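Local coordinates for protein mitomycin biosynthesis 6-O-methyltransferase (Streptomyces lavendulae, PDB 3GWZ) that methylates 6-demethylmitomycins A and B with S-adenosyl-L-methionine as donor, forming the quinone methoxy group of the mitomycins, at residues A[52-57]-A[89-94]; A[59-64]-A[81-86]; A[136-141]-A[176-181]; A[143-148]-A[158-163]. One frame throughout, in Å; residues are numbered along the deposited sequence.

Contact 1. Residues A[52-57]-A[89-94]; sequences ARAIHV and RRLLRL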
loop_
_atom_site.group_PDB
_atom_site.type_symbol
_atom_site.label_atom_id
_atom_site.label_comp_id
_atom_site.label_asym_id
_atom_site.label_seq_id
_atom_site.Cartn_x
_atom_site.Cartn_y
_atom_site.Cartn_z
ATOM N N ALA A 52 16.932 8.444 16.252
ATOM C CA ALA A 52 15.804 9.107 15.615
ATOM C C ALA A 52 16.126 9.478 14.169
ATOM O O ALA A 52 15.316 9.246 13.268
ATOM C CB ALA A 52 15.393 10.352 16.418
ATOM N N ARG A 53 17.310 10.044 13.939
ATOM C CA ARG A 53 17.663 10.501 12.599
ATOM C C ARG A 53 17.782 9.302 11.657
ATOM O O ARG A 53 17.441 9.391 10.483
ATOM C CB ARG A 53 18.960 11.321 12.601
ATOM C CG ARG A 53 19.093 12.271 11.398
ATOM C CD ARG A 53 18.049 13.403 11.496
ATOM N NE ARG A 53 18.004 14.263 10.314
ATOM C CZ ARG A 53 16.904 14.884 9.895
ATOM N NH1 ARG A 53 15.758 14.715 10.550
ATOM N NH2 ARG A 53 16.942 15.662 8.820
ATOM N N ALA A 54 18.250 8.173 12.171
ATOM C CA ALA A 54 18.335 6.981 11.326
ATOM C C ALA A 54 16.935 6.553 10.863
ATOM O O ALA A 54 16.746 6.133 9.720
ATOM C CB ALA A 54 19.043 5.841 12.069
ATOM N N ILE A 55 15.953 6.672 11.751
ATOM C CA ILE A 55 14.569 6.394 11.369
ATOM C C ILE A 55 14.101 7.398 10.313
ATOM O O ILE A 55 13.435 7.033 9.342
ATOM C CB ILE A 55 13.628 6.388 12.593
ATOM C CG1 ILE A 55 13.860 5.110 13.421
ATOM C CG2 ILE A 55 12.166 6.504 12.146
ATOM C CD1 ILE A 55 12.908 4.929 14.581
ATOM N N HIS A 56 14.466 8.669 10.481
ATOM C CA HIS A 56 14.064 9.678 9.505
ATOM C C HIS A 56 14.568 9.309 8.117
ATOM O O HIS A 56 13.832 9.390 7.134
ATOM C CB HIS A 56 14.567 11.068 9.912
ATOM C CG HIS A 56 14.016 11.537 11.224
ATOM N ND1 HIS A 56 14.684 12.421 12.044
ATOM C CD2 HIS A 56 12.873 11.212 11.875
ATOM C CE1 HIS A 56 13.970 12.635 13.134
ATOM N NE2 HIS A 56 12.868 11.906 13.061
ATOM N N VAL A 57 15.826 8.891 8.044
ATOM C CA VAL A 57 16.422 8.545 6.763
ATOM C C VAL A 57 15.775 7.293 6.188
ATOM O O VAL A 57 15.537 7.223 4.983
ATOM C CB VAL A 57 17.950 8.370 6.856
ATOM C CG1 VAL A 57 18.504 7.851 5.533
ATOM C CG2 VAL A 57 18.597 9.699 7.211
ATOM N N ARG A 89 23.752 -0.490 4.368
ATOM C CA ARG A 89 24.007 -1.671 5.193
ATOM C C ARG A 89 24.381 -1.298 6.638
ATOM O O ARG A 89 23.865 -1.882 7.582
ATOM C CB ARG A 89 25.095 -2.562 4.567
ATOM C CG ARG A 89 25.354 -3.858 5.342
ATOM C CD ARG A 89 26.314 -4.795 4.609
ATOM N NE ARG A 89 25.727 -5.244 3.351
ATOM C CZ ARG A 89 26.162 -4.863 2.157
ATOM N NH1 ARG A 89 27.212 -4.059 2.062
ATOM N NH2 ARG A 89 25.567 -5.308 1.061
ATOM N N ARG A 90 25.277 -0.330 6.802
ATOM C CA ARG A 90 25.610 0.174 8.131
ATOM C C ARG A 90 24.346 0.695 8.823
ATOM O O ARG A 90 24.087 0.378 9.990
ATOM C CB ARG A 90 26.666 1.285 8.049
ATOM C CG ARG A 90 28.056 0.798 7.587
ATOM C CD ARG A 90 28.909 1.948 7.056
ATOM N NE ARG A 90 29.421 2.805 8.128
ATOM C CZ ARG A 90 30.318 3.768 7.953
ATOM N NH1 ARG A 90 30.805 4.007 6.740
ATOM N NH2 ARG A 90 30.735 4.493 8.987
ATOM N N LEU A 91 23.559 1.491 8.105
ATOM C CA LEU A 91 22.338 2.062 8.692
ATOM C C LEU A 91 21.363 0.974 9.124
ATOM O O LEU A 91 20.802 1.025 10.212
ATOM C CB LEU A 91 21.627 2.994 7.710
ATOM C CG LEU A 91 20.536 3.857 8.370
ATOM C CD1 LEU A 91 21.162 5.087 9.010
ATOM C CD2 LEU A 91 19.473 4.281 7.364
ATOM N N LEU A 92 21.145 -0.004 8.253
ATOM C CA LEU A 92 20.216 -1.086 8.554
ATOM C C LEU A 92 20.692 -1.974 9.710
ATOM O O LEU A 92 19.882 -2.401 10.530
ATOM C CB LEU A 92 19.938 -1.916 7.297
ATOM C CG LEU A 92 19.116 -1.191 6.215
ATOM C CD1 LEU A 92 19.039 -1.994 4.932
ATOM C CD2 LEU A 92 17.712 -0.877 6.726
ATOM N N ARG A 93 21.993 -2.251 9.767
ATOM C CA ARG A 93 22.552 -3.011 10.885
ATOM C C ARG A 93 22.281 -2.293 12.195
ATOM O O ARG A 93 21.856 -2.901 13.170
ATOM C CB ARG A 93 24.066 -3.183 10.743
ATOM C CG ARG A 93 24.519 -4.143 9.675
ATOM C CD ARG A 93 25.949 -4.595 9.962
ATOM N NE ARG A 93 26.734 -3.557 10.629
ATOM C CZ ARG A 93 27.560 -2.727 9.999
ATOM N NH1 ARG A 93 27.712 -2.817 8.678
ATOM N NH2 ARG A 93 28.240 -1.816 10.681
ATOM N N LEU A 94 22.546 -0.992 12.211
ATOM C CA LEU A 94 22.340 -0.193 13.411
ATOM C C LEU A 94 20.881 -0.200 13.834
ATOM O O LEU A 94 20.562 -0.430 15.000
ATOM C CB LEU A 94 22.818 1.243 13.196
ATOM C CG LEU A 94 22.460 2.239 14.299
ATOM C CD1 LEU A 94 23.154 1.897 15.628
ATOM C CD2 LEU A 94 22.858 3.631 13.838
#
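Helices 32-61 and 85-97 run in broadly opposite directions, inclined to each other, and come closest at A54 and L91, whose CA atoms stand 6.9 Å apart. So near an approach suits alanine: the single methyl of A54 leaves room for a longer side chain from the other helix, and L91 fills it. The isobutyl group of L91 lies with CG anti to its backbone N (chi1 -167°), which carries the fork at its end across to the first helix. The two branches then divide the work. L91 CD1 meets the methyl of A54, with 3.8 Å between CD1 and CB, and also lies near the A54 CA. L91 CD2 reaches one turn further along, where it rests 4.1 Å from V57 CG1 and at the same distance from the carbonyl O of A54. V57 meets the leucine through CG1, and the two branched side chains cross obliquely. The touching side chains are all apolar and buried, as expected of alanine, valine and leucine on facing sides of two helices.

R53 and R90 take no part in the seam and serve the dimer instead. R53 gives its NE to the carbonyl of W143 and its NH2 to that of E144, both of the second subunit, while R90 forms a salt bridge with D322 of that subunit. The small apolar seam holds two helices of one chain together beside the dimer interface, an arrangement consistent with the helical part of the winged-helix-like dimerisation domain found in O-methyltransferases of the COMT type.

Contact 2. Residues A[59-64]-A[81-86]; sequences VELGVP and TGAHEQ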
loop_
_atom_site.group_PDB
_atom_site.type_symbol
_atom_site.label_atom_id
_atom_site.label_comp_id
_atom_site.label_asym_id
_atom_site.label_seq_id
_atom_site.Cartn_x
_atom_site.Cartn_y
_atom_site.Cartn_z
ATOM N N VAL A 59 12.667 6.349 6.549
ATOM C CA VAL A 59 11.374 6.700 5.967
ATOM C C VAL A 59 11.533 7.604 4.754
ATOM O O VAL A 59 10.781 7.484 3.792
ATOM C CB VAL A 59 10.377 7.308 6.982
ATOM C CG1 VAL A 59 10.083 6.300 8.103
ATOM C CG2 VAL A 59 10.901 8.619 7.531
ATOM N N GLU A 60 12.511 8.503 4.788
ATOM C CA GLU A 60 12.743 9.373 3.643
ATOM C C GLU A 60 13.101 8.558 2.392
ATOM O O GLU A 60 12.636 8.851 1.285
ATOM C CB GLU A 60 13.833 10.406 3.943
ATOM C CG GLU A 60 14.077 11.354 2.779
ATOM C CD GLU A 60 15.166 12.376 3.053
ATOM O OE1 GLU A 60 15.468 13.166 2.136
ATOM O OE2 GLU A 60 15.720 12.392 4.176
ATOM N N LEU A 61 13.919 7.527 2.576
ATOM C CA LEU A 61 14.326 6.663 1.471
ATOM C C LEU A 61 13.242 5.675 1.044
ATOM O O LEU A 61 13.276 5.159 -0.077
ATOM C CB LEU A 61 15.595 5.891 1.847
ATOM C CG LEU A 61 16.852 6.756 1.931
ATOM C CD1 LEU A 61 18.087 5.915 2.221
ATOM C CD2 LEU A 61 17.024 7.557 0.651
ATOM N N GLY A 62 12.301 5.395 1.938
ATOM C CA GLY A 62 11.218 4.474 1.639
ATOM C C GLY A 62 11.546 3.012 1.916
ATOM O O GLY A 62 11.000 2.114 1.272
ATOM N N VAL A 63 12.426 2.755 2.880
ATOM C CA VAL A 63 12.816 1.374 3.185
ATOM C C VAL A 63 11.657 0.464 3.621
ATOM O O VAL A 63 11.481 -0.607 3.037
ATOM C CB VAL A 63 14.013 1.289 4.175
ATOM C CG1 VAL A 63 14.344 -0.167 4.507
ATOM C CG2 VAL A 63 15.224 1.972 3.576
ATOM N N PRO A 64 10.845 0.890 4.614
ATOM C CA PRO A 64 9.753 0.033 5.100
ATOM C C PRO A 64 8.787 -0.428 4.002
ATOM O O PRO A 64 8.306 -1.568 4.037
ATOM C CB PRO A 64 9.016 0.937 6.099
ATOM C CG PRO A 64 10.054 1.925 6.546
ATOM C CD PRO A 64 10.882 2.184 5.327
ATOM N N THR A 81 16.491 2.333 -3.628
ATOM C CA THR A 81 16.318 3.627 -2.961
ATOM C C THR A 81 17.272 4.704 -3.471
ATOM O O THR A 81 17.105 5.882 -3.157
ATOM C CB THR A 81 16.484 3.516 -1.425
ATOM O OG1 THR A 81 17.812 3.085 -1.117
ATOM C CG2 THR A 81 15.490 2.527 -0.843
ATOM N N GLY A 82 18.268 4.301 -4.252
ATOM C CA GLY A 82 19.312 5.216 -4.675
ATOM C C GLY A 82 20.316 5.502 -3.564
ATOM O O GLY A 82 20.910 6.580 -3.506
ATOM N N ALA A 83 20.513 4.537 -2.676
ATOM C CA ALA A 83 21.452 4.717 -1.573
ATOM C C ALA A 83 22.779 4.046 -1.872
ATOM O O ALA A 83 22.857 3.146 -2.703
ATOM C CB ALA A 83 20.864 4.179 -0.272
ATOM N N HIS A 84 23.823 4.511 -1.198
ATOM C CA HIS A 84 25.143 3.909 -1.272
ATOM C C HIS A 84 25.122 2.593 -0.487
ATOM O O HIS A 84 24.811 2.570 0.710
ATOM C CB HIS A 84 26.154 4.887 -0.687
ATOM C CG HIS A 84 27.567 4.400 -0.703
ATOM N ND1 HIS A 84 28.171 3.844 0.402
ATOM C CD2 HIS A 84 28.505 4.414 -1.679
ATOM C CE1 HIS A 84 29.418 3.525 0.107
ATOM N NE2 HIS A 84 29.648 3.863 -1.150
ATOM N N GLU A 85 25.450 1.498 -1.169
ATOM C CA GLU A 85 25.237 0.155 -0.631
ATOM C C GLU A 85 25.853 -0.080 0.760
ATOM O O GLU A 85 25.155 -0.459 1.703
ATOM C CB GLU A 85 25.750 -0.904 -1.620
ATOM C CG GLU A 85 25.415 -2.323 -1.176
ATOM C CD GLU A 85 25.980 -3.390 -2.101
ATOM O OE1 GLU A 85 26.361 -3.067 -3.248
ATOM O OE2 GLU A 85 26.038 -4.556 -1.667
ATOM N N GLN A 86 27.163 0.108 0.870
ATOM C CA GLN A 86 27.855 -0.087 2.148
ATOM C C GLN A 86 27.232 0.769 3.266
ATOM O O GLN A 86 27.113 0.323 4.406
ATOM C CB GLN A 86 29.361 0.212 2.002
ATOM C CG GLN A 86 30.150 0.179 3.321
ATOM C CD GLN A 86 31.569 0.752 3.209
ATOM O OE1 GLN A 86 32.025 1.138 2.127
ATOM N NE2 GLN A 86 32.267 0.815 4.340
HETATM O O HOH W 1 14.678 6.779 -2.162
#
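A Schellman motif closes helix 32-61 at G62, and just before it L61 packs against T81, the last residue of helix 74-81. The CA atoms of L61 and T81 are 5.7 Å apart, close enough for backbone and side chain both to take part. The CG2 methyl of T81 touches the carbonyl O of L61 at 3.5 Å, and the two CB atoms of L61 and T81 lie 4.1 Å apart. Further out, L61 CD1 meets the methyl of A83, again at 4.1 Å, so the leucine side chain bridges the turn that follows T81. Leucine suits this place because its length spans T81 and A83 together.

T81 has a divided role that a beta-branched alcohol fills well. With chi1 at 63° its hydroxyl sits between the backbone N and the carbonyl carbon, where OG1 bonds back to the carbonyl of L77, leaving the methyl to face the other helix end. Helices 74-81 and 85-97 have the order of a helix-turn-helix unit within the dimerisation domain; G82, at positive phi, takes the chain out of the first, and H84 is the N-cap of the second. G62 likewise has positive phi, at which a CB would press on the carbonyl O of the preceding residue.

The carbonyl oxygens of L61 and T81, at the two helix ends, are tied together by one water, which gives a hydrogen to L61 O at 3.0 Å and another to T81 O at 2.8 Å. R151 of the second subunit packs on L61 and makes a weak hydrogen bond to T81 O.

Contact 3. Residues A[136-141]-A[176-181]; sequences APWHWR and RELFNR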
loop_
_atom_site.group_PDB
_atom_site.type_symbol
_atom_site.label_atom_id
_atom_site.label_comp_id
_atom_site.label_asym_id
_atom_site.label_seq_id
_atom_site.Cartn_x
_atom_site.Cartn_y
_atom_site.Cartn_z
ATOM N N ALA A 136 12.181 16.181 7.515
ATOM C CA ALA A 136 12.483 17.436 6.835
ATOM C C ALA A 136 13.626 18.188 7.502
ATOM O O ALA A 136 13.656 18.333 8.726
ATOM C CB ALA A 136 11.242 18.332 6.762
ATOM N N PRO A 137 14.566 18.693 6.689
ATOM C CA PRO A 137 15.744 19.388 7.225
ATOM C C PRO A 137 15.352 20.608 8.051
ATOM O O PRO A 137 16.019 20.913 9.038
ATOM C CB PRO A 137 16.515 19.794 5.960
ATOM C CG PRO A 137 15.484 19.733 4.849
ATOM C CD PRO A 137 14.637 18.554 5.226
ATOM N N TRP A 138 14.272 21.287 7.670
ATOM C CA TRP A 138 13.872 22.505 8.378
ATOM C C TRP A 138 13.250 22.207 9.735
ATOM O O TRP A 138 13.241 23.058 10.633
ATOM C CB TRP A 138 12.938 23.370 7.512
ATOM C CG TRP A 138 11.894 22.603 6.739
ATOM C CD1 TRP A 138 11.939 22.278 5.418
ATOM C CD2 TRP A 138 10.653 22.074 7.239
ATOM N NE1 TRP A 138 10.808 21.595 5.057
ATOM C CE2 TRP A 138 10.002 21.450 6.156
ATOM C CE3 TRP A 138 10.035 22.069 8.496
ATOM C CZ2 TRP A 138 8.762 20.823 6.286
ATOM C CZ3 TRP A 138 8.801 21.443 8.630
ATOM C CH2 TRP A 138 8.175 20.831 7.523
ATOM N N HIS A 139 12.710 21.000 9.881
ATOM C CA HIS A 139 12.192 20.566 11.166
ATOM C C HIS A 139 13.397 20.331 12.088
ATOM O O HIS A 139 13.512 20.942 13.143
ATOM C CB HIS A 139 11.370 19.292 10.975
ATOM C CG HIS A 139 10.614 18.848 12.190
ATOM N ND1 HIS A 139 11.236 18.390 13.331
ATOM C CD2 HIS A 139 9.281 18.732 12.417
ATOM C CE1 HIS A 139 10.323 18.051 14.223
ATOM N NE2 HIS A 139 9.127 18.244 13.692
ATOM N N TRP A 140 14.308 19.455 11.667
ATOM C CA TRP A 140 15.526 19.193 12.436
ATOM C C TRP A 140 16.286 20.494 12.735
ATOM O O TRP A 140 16.844 20.653 13.816
ATOM C CB TRP A 140 16.423 18.209 11.673
ATOM C CG TRP A 140 17.615 17.666 12.430
ATOM C CD1 TRP A 140 18.909 18.109 12.361
ATOM C CD2 TRP A 140 17.630 16.535 13.316
ATOM N NE1 TRP A 140 19.719 17.344 13.169
ATOM C CE2 TRP A 140 18.958 16.372 13.768
ATOM C CE3 TRP A 140 16.643 15.659 13.787
ATOM C CZ2 TRP A 140 19.326 15.368 14.663
ATOM C CZ3 TRP A 140 17.007 14.664 14.678
ATOM C CH2 TRP A 140 18.343 14.521 15.103
ATOM N N ARG A 141 16.319 21.423 11.784
ATOM C CA ARG A 141 17.095 22.650 12.010
ATOM C C ARG A 141 16.491 23.570 13.066
ATOM O O ARG A 141 17.209 24.318 13.733
ATOM C CB ARG A 141 17.366 23.438 10.723
ATOM C CG ARG A 141 18.517 24.428 10.931
ATOM C CD ARG A 141 18.932 25.179 9.681
ATOM N NE ARG A 141 19.566 24.308 8.697
ATOM C CZ ARG A 141 20.643 24.639 7.993
ATOM N NH1 ARG A 141 21.222 25.822 8.179
ATOM N NH2 ARG A 141 21.141 23.784 7.107
ATOM N N ARG A 176 3.785 22.160 3.533
ATOM C CA ARG A 176 2.377 22.171 3.928
ATOM C C ARG A 176 1.831 20.746 4.013
ATOM O O ARG A 176 1.127 20.384 4.957
ATOM C CB ARG A 176 1.556 22.989 2.920
ATOM C CG ARG A 176 0.102 23.266 3.323
ATOM C CD ARG A 176 -0.672 23.822 2.122
ATOM N NE ARG A 176 0.077 24.895 1.467
ATOM C CZ ARG A 176 0.138 25.087 0.153
ATOM N NH1 ARG A 176 -0.501 24.278 -0.676
ATOM N NH2 ARG A 176 0.849 26.092 -0.334
ATOM N N GLU A 177 2.182 19.932 3.028
ATOM C CA GLU A 177 1.688 18.564 2.962
ATOM C C GLU A 177 2.221 17.719 4.124
ATOM O O GLU A 177 1.448 17.019 4.776
ATOM C CB GLU A 177 2.045 17.934 1.606
ATOM C CG GLU A 177 1.976 16.409 1.566
ATOM C CD GLU A 177 0.615 15.890 1.151
ATOM O OE1 GLU A 177 -0.392 16.586 1.396
ATOM O OE2 GLU A 177 0.552 14.780 0.576
ATOM N N LEU A 178 3.527 17.790 4.393
ATOM C CA LEU A 178 4.107 17.032 5.510
ATOM C C LEU A 178 3.465 17.408 6.846
ATOM O O LEU A 178 3.144 16.536 7.661
ATOM C CB LEU A 178 5.621 17.239 5.608
ATOM C CG LEU A 178 6.440 16.583 4.500
ATOM C CD1 LEU A 178 7.896 16.989 4.644
ATOM C CD2 LEU A 178 6.265 15.072 4.559
ATOM N N PHE A 179 3.296 18.705 7.077
ATOM C CA PHE A 179 2.668 19.134 8.320
ATOM C C PHE A 179 1.181 18.743 8.402
ATOM O O PHE A 179 0.726 18.154 9.396
ATOM C CB PHE A 179 2.810 20.634 8.554
ATOM C CG PHE A 179 1.941 21.125 9.680
ATOM C CD1 PHE A 179 2.108 20.617 10.961
ATOM C CD2 PHE A 179 0.935 22.041 9.456
ATOM C CE1 PHE A 179 1.290 21.038 12.009
ATOM C CE2 PHE A 179 0.115 22.470 10.497
ATOM C CZ PHE A 179 0.301 21.967 11.777
ATOM N N ASN A 180 0.422 19.072 7.366
ATOM C CA ASN A 180 -1.012 18.769 7.378
ATOM C C ASN A 180 -1.330 17.281 7.494
ATOM O O ASN A 180 -2.342 16.908 8.090
ATOM C CB ASN A 180 -1.708 19.378 6.161
ATOM C CG ASN A 180 -1.862 20.882 6.285
ATOM O OD1 ASN A 180 -1.672 21.446 7.365
ATOM N ND2 ASN A 180 -2.207 21.533 5.188
ATOM N N ARG A 181 -0.471 16.437 6.924
ATOM C CA ARG A 181 -0.590 14.992 7.104
ATOM C C ARG A 181 -0.317 14.585 8.556
ATOM O O ARG A 181 -1.008 13.732 9.103
ATOM C CB ARG A 181 0.365 14.230 6.170
ATOM C CG ARG A 181 -0.129 14.078 4.733
ATOM C CD ARG A 181 0.895 13.350 3.854
ATOM N NE ARG A 181 1.011 11.931 4.194
ATOM C CZ ARG A 181 0.253 10.966 3.674
ATOM N NH1 ARG A 181 -0.700 11.268 2.791
ATOM N NH2 ARG A 181 0.446 9.697 4.034
#
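With CG of L178 set anti to its carbonyl carbon (chi1 -71°), and the indole of W138 folded back beside its own backbone at a chi1 of 41°, the leucine end meets the tryptophan and the nearby methyl of A136. One branch does all the touching: L178 CD1 lies 4.2 Å from A136 CB and 4.3 Å from W138 CZ2, approaching the six-membered part of the indole at a slant. A136 CB in turn sits over one face of the indole, toward its rim, so methyl, ring and leucine form one compact apolar cluster. The small methyl of alanine suits this place, lying close over the ring while still meeting L178.

A136 is also the N-cap of helix 137-144. Its carbonyl O accepts the bond from W140 N at 3.2 Å, and P137 follows at the first helical position, where a missing amide hydrogen costs nothing. Beyond the two segments, F133 of helix 126-135 packs on L178 and F157 on W138. The neighbouring F179, in a T-shaped stack with F165, touches the bound S-adenosyl-L-homocysteine, so helix 173-197 has one side toward the cofactor pocket and another toward the preceding helices. The contact thus joins the start of helix 137-144 to helix 173-197 near that pocket, consistent with the helical part that leads into the class I methyltransferase fold of COMT-type enzymes.

Contact 4. Residues A[143-148]-A[158-163]; sequences WEQLTH and DVANGT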
loop_
_atom_site.group_PDB
_atom_site.type_symbol
_atom_site.label_atom_id
_atom_site.label_comp_id
_atom_site.label_asym_id
_atom_site.label_seq_id
_atom_site.Cartn_x
_atom_site.Cartn_y
_atom_site.Cartn_z
ATOM N N TRP A 143 15.350 22.536 15.783
ATOM C CA TRP A 143 15.926 21.961 17.005
ATOM C C TRP A 143 17.401 22.333 17.181
ATOM O O TRP A 143 17.900 22.437 18.307
ATOM C CB TRP A 143 15.746 20.433 17.030
ATOM C CG TRP A 143 14.316 20.100 17.290
ATOM C CD1 TRP A 143 13.351 19.814 16.367
ATOM C CD2 TRP A 143 13.672 20.098 18.564
ATOM N NE1 TRP A 143 12.145 19.610 16.993
ATOM C CE2 TRP A 143 12.316 19.773 18.345
ATOM C CE3 TRP A 143 14.117 20.315 19.873
ATOM C CZ2 TRP A 143 11.392 19.670 19.386
ATOM C CZ3 TRP A 143 13.195 20.212 20.915
ATOM C CH2 TRP A 143 11.846 19.888 20.661
ATOM N N GLU A 144 18.091 22.526 16.065
ATOM C CA GLU A 144 19.473 23.005 16.100
ATOM C C GLU A 144 19.558 24.258 16.966
ATOM O O GLU A 144 20.513 24.440 17.719
ATOM C CB GLU A 144 19.941 23.317 14.681
ATOM C CG GLU A 144 21.397 23.788 14.568
ATOM C CD GLU A 144 21.675 24.411 13.223
ATOM O OE1 GLU A 144 21.683 23.676 12.211
ATOM O OE2 GLU A 144 21.861 25.644 13.175
ATOM N N GLN A 145 18.535 25.107 16.867
ATOM C CA GLN A 145 18.530 26.409 17.519
ATOM C C GLN A 145 17.640 26.436 18.767
ATOM O O GLN A 145 17.103 27.484 19.134
ATOM C CB GLN A 145 18.104 27.489 16.514
ATOM C CG GLN A 145 19.100 27.657 15.370
ATOM C CD GLN A 145 20.393 28.273 15.852
ATOM O OE1 GLN A 145 20.370 29.183 16.674
ATOM N NE2 GLN A 145 21.527 27.787 15.341
ATOM N N LEU A 146 17.490 25.285 19.417
ATOM C CA LEU A 146 16.731 25.206 20.669
ATOM C C LEU A 146 17.217 26.218 21.701
ATOM O O LEU A 146 16.420 26.802 22.428
ATOM C CB LEU A 146 16.785 23.792 21.266
ATOM C CG LEU A 146 16.035 23.576 22.591
ATOM C CD1 LEU A 146 14.536 23.949 22.453
ATOM C CD2 LEU A 146 16.161 22.132 23.044
ATOM N N THR A 147 18.529 26.419 21.784
ATOM C CA THR A 147 19.046 27.409 22.732
ATOM C C THR A 147 18.370 28.778 22.552
ATOM O O THR A 147 18.001 29.427 23.538
ATOM C CB THR A 147 20.565 27.531 22.642
ATOM O OG1 THR A 147 21.137 26.292 23.064
ATOM C CG2 THR A 147 21.075 28.648 23.555
ATOM N N HIS A 148 18.166 29.186 21.299
ATOM C CA HIS A 148 17.503 30.461 21.023
ATOM C C HIS A 148 16.129 30.516 21.693
ATOM O O HIS A 148 15.790 31.506 22.343
ATOM C CB HIS A 148 17.391 30.757 19.510
ATOM C CG HIS A 148 16.628 32.016 19.203
ATOM N ND1 HIS A 148 17.234 33.251 19.066
ATOM C CD2 HIS A 148 15.300 32.234 19.051
ATOM C CE1 HIS A 148 16.315 34.169 18.817
ATOM N NE2 HIS A 148 15.132 33.580 18.810
ATOM N N ASP A 158 12.297 30.423 13.000
ATOM C CA ASP A 158 12.602 31.586 12.182
ATOM C C ASP A 158 14.106 31.815 12.061
ATOM O O ASP A 158 14.634 32.017 10.967
ATOM C CB ASP A 158 11.904 32.836 12.752
ATOM C CG ASP A 158 10.390 32.631 12.977
ATOM O OD1 ASP A 158 9.987 31.646 13.637
ATOM O OD2 ASP A 158 9.594 33.473 12.500
ATOM N N VAL A 159 14.811 31.777 13.180
ATOM C CA VAL A 159 16.242 32.025 13.130
ATOM C C VAL A 159 16.963 30.890 12.388
ATOM O O VAL A 159 17.938 31.118 11.673
ATOM C CB VAL A 159 16.824 32.258 14.544
ATOM C CG1 VAL A 159 16.912 30.957 15.310
ATOM C CG2 VAL A 159 18.181 32.926 14.453
ATOM N N ALA A 160 16.458 29.672 12.525
ATOM C CA ALA A 160 17.072 28.524 11.866
ATOM C C ALA A 160 16.843 28.525 10.353
ATOM O O ALA A 160 17.748 28.244 9.570
ATOM C CB ALA A 160 16.527 27.228 12.476
ATOM N N ASN A 161 15.620 28.837 9.945
ATOM C CA ASN A 161 15.205 28.627 8.566
ATOM C C ASN A 161 14.943 29.896 7.753
ATOM O O ASN A 161 14.660 29.818 6.562
ATOM C CB ASN A 161 13.962 27.743 8.548
ATOM C CG ASN A 161 14.236 26.370 9.117
ATOM O OD1 ASN A 161 15.138 25.679 8.655
ATOM N ND2 ASN A 161 13.467 25.973 10.130
ATOM N N GLY A 162 15.013 31.055 8.396
ATOM C CA GLY A 162 14.891 32.319 7.687
ATOM C C GLY A 162 13.457 32.679 7.341
ATOM O O GLY A 162 13.216 33.589 6.558
ATOM N N THR A 163 12.507 31.958 7.928
ATOM C CA THR A 163 11.083 32.204 7.710
ATOM C C THR A 163 10.315 31.536 8.846
ATOM O O THR A 163 10.866 30.681 9.539
ATOM C CB THR A 163 10.598 31.654 6.337
ATOM O OG1 THR A 163 9.272 32.125 6.075
ATOM C CG2 THR A 163 10.589 30.127 6.327
#
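E144 OE2 is held by two partners, one from each subunit: by the amide of Q145, whose own alkyl chain packs on V159 and A160, and by R141 NH2 of the second subunit in a salt bridge. The Q145 NE2 to E144 OE2 bond is 3.1 Å long and nearly straight (167°); it lies in the amide plane and uses the oxygen's anti lone pair.

To reach it the glutamine chain bends at chi2 (-69°), and that bend presents its methylenes to helix 157-161. Q145 CB lies 3.9 Å from V159 CG1, and Q145 CG is equally far from A160 CB, the glutamine and valine crossing at about a right angle. V159 CG1 also stands over one face of the H148 imidazole, offset to its rim, 4.0 Å from H148 CG. Small and branched aliphatic residues suit this side, since they fit against both methylenes and a ring face.

Polar residues here thus lend carbon surface to an exposed valine while the glutamine amide remains engaged with a glutamate. What results is a modest contact at the protein surface, held by dispersion forces, and the amide probably helps keep the carboxylate turned for its intersubunit charge pair.

From the N terminus, the long helix 32-61 supplies the first partner of two loop closures: contact 1 joins it to helix 85-97, and contact 2 joins its C-terminal end to residues 81-86, closing a shorter loop that lies wholly within the first. The two meet where L92 CD2 packs on V63 CG1. Only after both have closed does contact 3 begin, bringing helix 137-144 to helix 173-197; contact 4 falls within that loop and secures helix 157-161 to the junction of helices 137-144 and 146-152. R53 against W140 connects contacts 1 and 3, linking the dimerisation domain to helix 137-144, and W138 O with N161 ND2 probably links 3 and 4. All four contacts adjoin the second subunit.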